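Local coordinates for extracellular ligand-binding receptor (Verminephrobacter eiseniae, PDB 4M88), which probably binds an amino acid as the extracellular solute-binding receptor of an ABC transporter, at residues I10-G15 and A19-L24; S77-A82 and T285-E290; N260-P265 and E269-M274; L32-K37 and E290-A295. All blocks are in the same frame, centred on the assembly; numbering follows the deposited sequence.

Contact 1: residues I10-G15 and A19-L24; sequences IGPFTG and ADAAGL
A21 points its methyl group straight at the loop that leaves strand 4-11, and P12 and F13 take it between them. The CB of A21 lies 3.9 Å from CD of P12, with CG at a similar distance, so one edge of the pyrrolidine ring rests on the methyl. F13 comes in from another direction. Its CB leaves the backbone beside the helix, but with CG anti to the carbonyl carbon (chi1 -64°) the ring swings over to the helix and puts CD1 3.8 Å from CB of A21. The next ring atom, CE1, sits 3.6 Å from the carbonyl O of A21, which meets the ring obliquely. The main chain joins in as well: O of P12 is 3.5 Å from the same CB, so the methyl is covered by backbone and by two side chains.

The loop gets its shape from an inverse gamma turn centred on P12, closed by a weak bond of 2.9 Å from F13 N to G11 O. G11 has no side chain, and the F13 ring uses the room this leaves: a CB there would come about 3.2 Å from CZ. The F13 side chain also packs on E50 and D52 of strand 45-52. This is the strand-to-helix connection of a beta-alpha-beta crossover, with strand 4-11 leading into helix 18-37 and on to strand 45-52 in a parallel sheet.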
# COMPACT_ATOMS: atom_id res chain seq x y z
N ILE A 10 -6.60 11.58 -6.11
CA ILE A 10 -6.14 12.60 -5.18
C ILE A 10 -4.96 12.00 -4.42
O ILE A 10 -5.07 10.93 -3.83
CB ILE A 10 -7.23 13.00 -4.18
CG1 ILE A 10 -8.45 13.56 -4.92
CG2 ILE A 10 -6.69 14.03 -3.22
CD1 ILE A 10 -9.62 13.90 -3.99
N GLY A 11 -3.83 12.69 -4.44
CA GLY A 11 -2.62 12.09 -3.91
C GLY A 11 -1.66 13.12 -3.37
O GLY A 11 -1.77 14.31 -3.69
N PRO A 12 -0.72 12.68 -2.54
CA PRO A 12 0.27 13.60 -1.97
C PRO A 12 1.40 13.87 -2.96
O PRO A 12 2.55 13.46 -2.73
CB PRO A 12 0.78 12.84 -0.74
CG PRO A 12 0.63 11.38 -1.13
CD PRO A 12 -0.59 11.31 -2.00
N PHE A 13 1.09 14.57 -4.05
CA PHE A 13 2.07 14.78 -5.12
C PHE A 13 3.20 15.74 -4.75
O PHE A 13 4.30 15.66 -5.31
CB PHE A 13 1.37 15.22 -6.41
CG PHE A 13 0.46 14.17 -6.96
CD1 PHE A 13 0.99 13.00 -7.48
CD2 PHE A 13 -0.92 14.35 -6.96
CE1 PHE A 13 0.16 12.01 -7.99
CE2 PHE A 13 -1.75 13.36 -7.47
CZ PHE A 13 -1.21 12.19 -8.00
N THR A 14 2.95 16.64 -3.81
CA THR A 14 4.03 17.43 -3.24
C THR A 14 4.21 17.05 -1.78
O THR A 14 3.25 16.68 -1.10
CB THR A 14 3.77 18.95 -3.40
OG1 THR A 14 2.50 19.27 -2.83
CG2 THR A 14 3.74 19.32 -4.86
N GLY A 15 5.45 17.12 -1.29
CA GLY A 15 5.73 16.76 0.08
C GLY A 15 6.51 15.47 0.17
O GLY A 15 7.03 14.99 -0.83
N ALA A 19 7.47 11.00 -4.36
CA ALA A 19 7.95 9.92 -5.23
C ALA A 19 6.99 8.74 -5.26
O ALA A 19 6.80 8.09 -6.29
CB ALA A 19 9.33 9.47 -4.83
N ASP A 20 6.40 8.44 -4.11
CA ASP A 20 5.52 7.27 -4.05
C ASP A 20 4.18 7.57 -4.69
O ASP A 20 3.59 6.68 -5.32
CB ASP A 20 5.36 6.80 -2.61
CG ASP A 20 6.66 6.23 -2.04
OD1 ASP A 20 7.52 5.77 -2.82
OD2 ASP A 20 6.80 6.24 -0.81
N ALA A 21 3.71 8.81 -4.55
CA ALA A 21 2.46 9.24 -5.19
C ALA A 21 2.65 9.21 -6.70
O ALA A 21 1.74 8.82 -7.44
CB ALA A 21 2.06 10.64 -4.72
N ALA A 22 3.83 9.62 -7.15
CA ALA A 22 4.17 9.57 -8.57
C ALA A 22 4.17 8.13 -9.08
O ALA A 22 3.77 7.86 -10.22
CB ALA A 22 5.54 10.22 -8.81
N GLY A 23 4.62 7.20 -8.24
CA GLY A 23 4.62 5.78 -8.58
C GLY A 23 3.22 5.21 -8.76
O GLY A 23 2.94 4.52 -9.75
N LEU A 24 2.34 5.48 -7.80
CA LEU A 24 0.93 5.10 -7.94
C LEU A 24 0.36 5.68 -9.22
O LEU A 24 -0.35 5.01 -9.96
CB LEU A 24 0.10 5.60 -6.75
CG LEU A 24 0.16 4.88 -5.41
CD1 LEU A 24 -0.71 5.64 -4.42
CD2 LEU A 24 -0.30 3.44 -5.54

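Contact 2: residues S77-A82 and T285-E290; sequences SPMGSA and TEFQLE
M79 and F287 meet in a Met-aromatic contact, buried in the lobe of this periplasmic binding protein that holds the five-stranded parallel sheet. M79 is present as selenomethionine and lies in the loop between strand 74-76 and helix 81-89. F287 belongs to the first turn of helix 286-303, some 200 residues further along the chain. The M79 chain leaves with CG anti to the backbone N (chi1 165°), runs extended to the selenium and bends there. That bend delivers the CE methyl over one face of the F287 ring, so the two side chains cross at about a right angle. M79 CE stands 3.7 Å from the centroid of the F287 ring, a CH-pi approach 22° off the normal and displaced toward the rim. The selenium is further back, 5.3 Å from the centroid of the F287 ring, so the methyl makes the close contact.

S77 adds a looser touch, its OG 4.5 Å from CG of E290 one helical turn beyond F287. The polar ends of both look to N102, whose ND2 bonds S77 OG and E290 OE2, while E290 OE1 makes a salt bridge with R122. At its start the helix is fixed by a capping box in which Q288 N donates to T285 OG1 and T285 N returns to Q288 OE1. The closest approach between the two segments is M79 CE to F287 CE1, at 3.4 Å.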
# COMPACT_ATOMS: atom_id res chain seq x y z
N SER A 77 -6.99 4.77 -5.28
CA SER A 77 -5.86 4.64 -4.34
C SER A 77 -5.39 5.96 -3.70
O SER A 77 -4.24 6.37 -3.89
CB SER A 77 -4.69 3.92 -5.02
OG SER A 77 -3.79 3.42 -4.05
N PRO A 78 -6.26 6.63 -2.92
CA PRO A 78 -5.73 7.74 -2.12
C PRO A 78 -4.64 7.24 -1.19
O PRO A 78 -4.68 6.10 -0.72
CB PRO A 78 -6.95 8.23 -1.33
CG PRO A 78 -7.90 7.05 -1.31
CD PRO A 78 -7.69 6.37 -2.65
N MSE A 79 -3.67 8.11 -0.94
CA MSE A 79 -2.48 7.78 -0.17
C MSE A 79 -2.23 8.83 0.90
O MSE A 79 -2.22 10.03 0.62
CB MSE A 79 -1.28 7.67 -1.10
CG MSE A 79 0.06 7.68 -0.39
SE MSE A 79 1.51 7.52 -1.70
CE MSE A 79 1.61 5.59 -1.68
N GLY A 80 -2.05 8.38 2.14
CA GLY A 80 -1.76 9.26 3.25
C GLY A 80 -2.71 9.00 4.40
O GLY A 80 -3.94 9.04 4.21
N SER A 81 -2.16 8.72 5.57
CA SER A 81 -2.96 8.50 6.78
C SER A 81 -3.91 9.65 7.10
O SER A 81 -5.10 9.43 7.36
CB SER A 81 -2.03 8.27 7.98
OG SER A 81 -1.12 7.22 7.73
N ALA A 82 -3.38 10.87 7.12
CA ALA A 82 -4.17 12.04 7.50
C ALA A 82 -5.31 12.25 6.52
O ALA A 82 -6.43 12.57 6.92
CB ALA A 82 -3.28 13.29 7.56
N THR A 285 8.45 -0.54 -9.21
CA THR A 285 8.20 -0.58 -7.77
C THR A 285 6.82 -1.15 -7.44
O THR A 285 5.94 -1.26 -8.31
CB THR A 285 8.27 0.81 -7.13
OG1 THR A 285 7.12 1.58 -7.50
CG2 THR A 285 9.52 1.54 -7.57
N GLU A 286 6.63 -1.47 -6.16
CA GLU A 286 5.37 -1.98 -5.66
C GLU A 286 4.25 -0.94 -5.78
O GLU A 286 3.09 -1.28 -5.99
CB GLU A 286 5.53 -2.41 -4.20
CG GLU A 286 6.49 -3.60 -3.99
CD GLU A 286 7.97 -3.20 -3.95
OE1 GLU A 286 8.29 -2.03 -4.24
OE2 GLU A 286 8.80 -4.08 -3.62
N PHE A 287 4.60 0.34 -5.64
CA PHE A 287 3.57 1.37 -5.79
C PHE A 287 3.07 1.51 -7.23
O PHE A 287 1.89 1.76 -7.45
CB PHE A 287 4.05 2.71 -5.24
CG PHE A 287 3.99 2.79 -3.75
CD1 PHE A 287 2.86 2.35 -3.07
CD2 PHE A 287 5.08 3.23 -3.02
CE1 PHE A 287 2.81 2.38 -1.67
CE2 PHE A 287 5.04 3.27 -1.63
CZ PHE A 287 3.89 2.85 -0.96
N GLN A 288 3.96 1.35 -8.20
CA GLN A 288 3.52 1.32 -9.60
C GLN A 288 2.56 0.15 -9.81
O GLN A 288 1.52 0.31 -10.44
CB GLN A 288 4.72 1.19 -10.54
CG GLN A 288 5.54 2.48 -10.58
CD GLN A 288 6.90 2.32 -11.19
OE1 GLN A 288 7.39 1.20 -11.32
NE2 GLN A 288 7.53 3.43 -11.56
N LEU A 289 2.89 -1.01 -9.27
CA LEU A 289 2.03 -2.18 -9.46
C LEU A 289 0.71 -1.99 -8.74
O LEU A 289 -0.34 -2.38 -9.25
CB LEU A 289 2.74 -3.46 -9.02
CG LEU A 289 1.90 -4.74 -9.11
CD1 LEU A 289 1.38 -4.95 -10.52
CD2 LEU A 289 2.75 -5.93 -8.69
N GLU A 290 0.75 -1.38 -7.56
CA GLU A 290 -0.47 -1.11 -6.80
C GLU A 290 -1.39 -0.17 -7.57
O GLU A 290 -2.61 -0.37 -7.58
CB GLU A 290 -0.13 -0.49 -5.44
CG GLU A 290 -1.35 -0.29 -4.55
CD GLU A 290 -1.00 -0.36 -3.06
OE1 GLU A 290 0.20 -0.28 -2.70
OE2 GLU A 290 -1.94 -0.51 -2.25

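Contact 3: residues N260-P265 and E269-M274; sequences NDKMLP and EFQAAM
Q271 NE2 spends its hydrogens on two backbone carbonyls of the loop before helix 265-277: it reaches D261 O at 2.8 Å and also bonds P259 O. The D261 bond is bent, with NE2 standing above the carbonyl plane rather than on a lone pair. On the other side of the amide, OE1 accepts from K262 NZ at 2.9 Å. The lysine gets there by curling, bent at both chi3 and chi4, so its aliphatic part folds over the same oxygen, with CG 3.2 Å from OE1 of Q271.

At the start of the helix, E269 N donates to P265 O at 2.9 Å, an ordinary bond of the first helical turn. The E269 chain runs alongside that oxygen, its CG 3.3 Å from P265 O, and carries OE1 on to a salt bridge with R296.

Cutting Q271 back to an alanine is likely to leave the D261 carbonyl without this donor and K262 NZ without its acceptor, letting the loop shift against the helix. Both ends of one neutral amide are in use, and each partner fits one end: carbonyls at the NE2 side, an ammonium at OE1. The amide is therefore likely to be locked in a single flip, pinning the loop to the helix that follows it.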
# COMPACT_ATOMS: atom_id res chain seq x y z
N ASN A 260 8.84 -6.95 -10.45
CA ASN A 260 9.94 -7.21 -11.37
C ASN A 260 10.12 -8.66 -11.79
O ASN A 260 11.02 -8.98 -12.57
CB ASN A 260 11.24 -6.64 -10.80
CG ASN A 260 11.22 -5.13 -10.72
OD1 ASN A 260 11.16 -4.46 -11.75
ND2 ASN A 260 11.23 -4.59 -9.50
N ASP A 261 9.28 -9.55 -11.27
CA ASP A 261 9.34 -10.96 -11.67
C ASP A 261 8.31 -11.23 -12.76
O ASP A 261 7.40 -10.42 -12.98
CB ASP A 261 9.14 -11.89 -10.47
CG ASP A 261 10.35 -11.92 -9.54
OD1 ASP A 261 11.49 -11.77 -10.03
OD2 ASP A 261 10.16 -12.10 -8.31
N LYS A 262 8.45 -12.35 -13.45
CA LYS A 262 7.66 -12.60 -14.65
C LYS A 262 6.84 -13.89 -14.58
O LYS A 262 6.41 -14.41 -15.61
CB LYS A 262 8.58 -12.63 -15.88
CG LYS A 262 8.46 -11.39 -16.73
CD LYS A 262 9.76 -11.07 -17.45
CE LYS A 262 9.48 -10.51 -18.84
NZ LYS A 262 8.35 -9.52 -18.84
N MSE A 263 6.62 -14.37 -13.37
CA MSE A 263 5.93 -15.64 -13.13
C MSE A 263 4.45 -15.67 -13.55
O MSE A 263 3.99 -16.63 -14.16
CB MSE A 263 6.06 -15.98 -11.65
CG MSE A 263 5.21 -17.14 -11.16
SE MSE A 263 5.93 -17.77 -9.47
CE MSE A 263 7.80 -17.92 -10.03
N LEU A 264 3.71 -14.62 -13.20
CA LEU A 264 2.27 -14.56 -13.45
C LEU A 264 1.92 -13.72 -14.68
O LEU A 264 2.66 -12.81 -15.03
CB LEU A 264 1.54 -13.97 -12.25
CG LEU A 264 1.75 -14.64 -10.90
CD1 LEU A 264 0.97 -13.89 -9.82
CD2 LEU A 264 1.33 -16.08 -10.97
N PRO A 265 0.79 -14.03 -15.33
CA PRO A 265 0.31 -13.20 -16.44
C PRO A 265 0.17 -11.73 -16.03
O PRO A 265 0.51 -10.86 -16.83
CB PRO A 265 -1.07 -13.79 -16.74
CG PRO A 265 -0.94 -15.23 -16.37
CD PRO A 265 -0.01 -15.27 -15.18
N GLU A 269 1.73 -8.44 -17.94
CA GLU A 269 0.83 -7.40 -18.44
C GLU A 269 1.14 -6.02 -17.83
O GLU A 269 1.09 -5.00 -18.52
CB GLU A 269 -0.63 -7.80 -18.18
CG GLU A 269 -1.05 -9.01 -19.01
CD GLU A 269 -2.37 -9.63 -18.59
OE1 GLU A 269 -2.78 -9.45 -17.42
OE2 GLU A 269 -2.99 -10.31 -19.44
N PHE A 270 1.44 -6.01 -16.54
CA PHE A 270 1.89 -4.80 -15.88
C PHE A 270 3.19 -4.31 -16.52
O PHE A 270 3.32 -3.15 -16.87
CB PHE A 270 2.10 -5.06 -14.39
CG PHE A 270 2.97 -4.04 -13.70
CD1 PHE A 270 2.51 -2.75 -13.48
CD2 PHE A 270 4.24 -4.40 -13.24
CE1 PHE A 270 3.32 -1.80 -12.84
CE2 PHE A 270 5.05 -3.46 -12.61
CZ PHE A 270 4.59 -2.16 -12.40
N GLN A 271 4.15 -5.21 -16.69
CA GLN A 271 5.43 -4.80 -17.27
C GLN A 271 5.25 -4.29 -18.69
O GLN A 271 5.86 -3.30 -19.07
CB GLN A 271 6.46 -5.93 -17.19
CG GLN A 271 6.93 -6.17 -15.76
CD GLN A 271 7.27 -7.63 -15.51
OE1 GLN A 271 7.27 -8.44 -16.43
NE2 GLN A 271 7.56 -7.97 -14.26
N ALA A 272 4.38 -4.94 -19.46
CA ALA A 272 4.10 -4.48 -20.82
C ALA A 272 3.49 -3.08 -20.81
O ALA A 272 3.82 -2.25 -21.66
CB ALA A 272 3.20 -5.46 -21.53
N ALA A 273 2.60 -2.83 -19.86
CA ALA A 273 1.95 -1.53 -19.76
C ALA A 273 2.98 -0.46 -19.40
O ALA A 273 2.95 0.65 -19.93
CB ALA A 273 0.80 -1.58 -18.74
N MSE A 274 3.89 -0.79 -18.49
CA MSE A 274 4.94 0.14 -18.10
C MSE A 274 5.93 0.46 -19.24
O MSE A 274 6.34 1.61 -19.39
CB MSE A 274 5.69 -0.36 -16.85
CG MSE A 274 4.83 -0.41 -15.59
SE MSE A 274 4.25 1.40 -15.02
CE MSE A 274 5.96 2.09 -14.43

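Contact 4: residues L32-K37 and E290-A295; sequences LAQANK and EGYLSA
Both Q34 and Y292 hold CG anti to the backbone N, with chi1 -164° for the glutamine and 174° for the tyrosine, and those torsions send the two side chains toward each other between helices 18-37 and 286-303. Q34 stays extended beyond CG, so its amide is carried out at full reach, and the tyrosine ring brings its hydroxyl to meet it. The result is a short bond from Y292 OH to Q34 OE1, 2.7 Å long. The hydroxyl lies in the carbonyl plane, on a lone pair of the oxygen, with a C=O...donor angle of 141°. OE1 stays at the edge of the ring, in its plane and 3.4 Å from CE1 of Y292, while the amide itself is turned steeply against the ring and the two side chains cross at about a right angle.

The other end of the amide is used too, since Q34 NE2 donates to E269 O on helix 265-277. F270 of that helix meets the Y292 ring edge-to-face, and R296 reaches the hydroxyl with a weak bond. Further along helix 286-303, S294 OG (2.8 Å) and S294 N grip E290 O from opposite faces of its plane.

With a leucine in place of Q34, the Y292 hydroxyl would probably lose its acceptor and E269 O this extra donor. With OE1 accepting a hydrogen bond and NE2 donating one, the flip of the amide is probably settled, and one side chain ties three helices together by complementary hydrogen bonds.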
# COMPACT_ATOMS: atom_id res chain seq x y z
N LEU A 32 -4.50 2.65 -17.71
CA LEU A 32 -5.45 3.41 -18.53
C LEU A 32 -5.05 3.48 -19.99
O LEU A 32 -5.89 3.37 -20.88
CB LEU A 32 -5.66 4.82 -17.96
CG LEU A 32 -6.29 4.83 -16.57
CD1 LEU A 32 -6.64 6.25 -16.17
CD2 LEU A 32 -7.52 3.93 -16.49
N ALA A 33 -3.76 3.66 -20.26
CA ALA A 33 -3.28 3.66 -21.63
C ALA A 33 -3.47 2.30 -22.30
O ALA A 33 -3.84 2.22 -23.48
CB ALA A 33 -1.79 4.10 -21.69
N GLN A 34 -3.21 1.24 -21.55
CA GLN A 34 -3.38 -0.13 -22.02
C GLN A 34 -4.87 -0.34 -22.28
O GLN A 34 -5.27 -0.85 -23.34
CB GLN A 34 -2.84 -1.10 -20.95
CG GLN A 34 -2.58 -2.53 -21.40
CD GLN A 34 -1.97 -3.42 -20.30
OE1 GLN A 34 -2.51 -3.53 -19.20
NE2 GLN A 34 -0.84 -4.07 -20.61
N ALA A 35 -5.70 0.08 -21.33
CA ALA A 35 -7.16 -0.05 -21.47
C ALA A 35 -7.68 0.71 -22.69
O ALA A 35 -8.53 0.20 -23.42
CB ALA A 35 -7.86 0.43 -20.21
N ASN A 36 -7.17 1.92 -22.91
CA ASN A 36 -7.61 2.71 -24.07
C ASN A 36 -7.13 2.15 -25.41
O ASN A 36 -7.84 2.25 -26.41
CB ASN A 36 -7.23 4.18 -23.91
CG ASN A 36 -8.06 4.88 -22.84
OD1 ASN A 36 -9.20 4.48 -22.56
ND2 ASN A 36 -7.50 5.91 -22.23
N LYS A 37 -5.93 1.58 -25.42
CA LYS A 37 -5.43 0.91 -26.63
C LYS A 37 -6.32 -0.27 -26.98
O LYS A 37 -6.41 -0.65 -28.15
CB LYS A 37 -3.99 0.42 -26.43
CG LYS A 37 -2.93 1.50 -26.52
CD LYS A 37 -1.55 0.87 -26.72
CE LYS A 37 -0.44 1.91 -26.75
NZ LYS A 37 0.80 1.40 -27.41
N GLU A 290 0.75 -1.38 -7.56
CA GLU A 290 -0.47 -1.11 -6.80
C GLU A 290 -1.39 -0.17 -7.57
O GLU A 290 -2.61 -0.37 -7.58
CB GLU A 290 -0.13 -0.49 -5.44
CG GLU A 290 -1.35 -0.29 -4.55
CD GLU A 290 -1.00 -0.36 -3.06
OE1 GLU A 290 0.20 -0.28 -2.70
OE2 GLU A 290 -1.94 -0.51 -2.25
N GLY A 291 -0.82 0.84 -8.21
CA GLY A 291 -1.63 1.79 -8.96
C GLY A 291 -2.23 1.10 -10.17
O GLY A 291 -3.40 1.29 -10.50
N TYR A 292 -1.43 0.28 -10.83
CA TYR A 292 -1.91 -0.48 -11.98
C TYR A 292 -3.07 -1.40 -11.60
O TYR A 292 -4.10 -1.43 -12.27
CB TYR A 292 -0.74 -1.25 -12.59
CG TYR A 292 -1.13 -2.19 -13.71
CD1 TYR A 292 -1.14 -1.76 -15.03
CD2 TYR A 292 -1.50 -3.51 -13.45
CE1 TYR A 292 -1.49 -2.62 -16.06
CE2 TYR A 292 -1.85 -4.38 -14.48
CZ TYR A 292 -1.86 -3.92 -15.78
OH TYR A 292 -2.21 -4.77 -16.80
N LEU A 293 -2.92 -2.15 -10.51
CA LEU A 293 -3.96 -3.10 -10.10
C LEU A 293 -5.21 -2.40 -9.57
O LEU A 293 -6.33 -2.91 -9.73
CB LEU A 293 -3.42 -4.08 -9.05
CG LEU A 293 -2.44 -5.12 -9.61
CD1 LEU A 293 -1.79 -5.95 -8.51
CD2 LEU A 293 -3.12 -6.03 -10.62
N SER A 294 -5.02 -1.24 -8.95
CA SER A 294 -6.17 -0.51 -8.42
C SER A 294 -7.01 -0.02 -9.59
O SER A 294 -8.24 -0.16 -9.58
CB SER A 294 -5.72 0.65 -7.53
OG SER A 294 -5.06 0.16 -6.38
N ALA A 295 -6.36 0.53 -10.60
CA ALA A 295 -7.05 0.99 -11.80
C ALA A 295 -7.62 -0.19 -12.57
O ALA A 295 -8.75 -0.12 -13.07
CB ALA A 295 -6.10 1.82 -12.68

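In the fold
From the N terminus, contact 1 comes first and closes a short local turn, folding the end of strand 4-11 back on the start of helix 18-37. Only after it is complete does contact 4 open, at the far end of the same helix, and it is also the last to close. Contact 2 falls within that span, and contact 3, a short local loop-to-helix closure, falls within contact 2. Contacts 2 and 4 both use helix 286-303 and share E290. Together the long closures bring this late helix back onto the first helix and the loop after strand 74-76, while contact 3 shapes the entry to helix 265-277, which packs alongside.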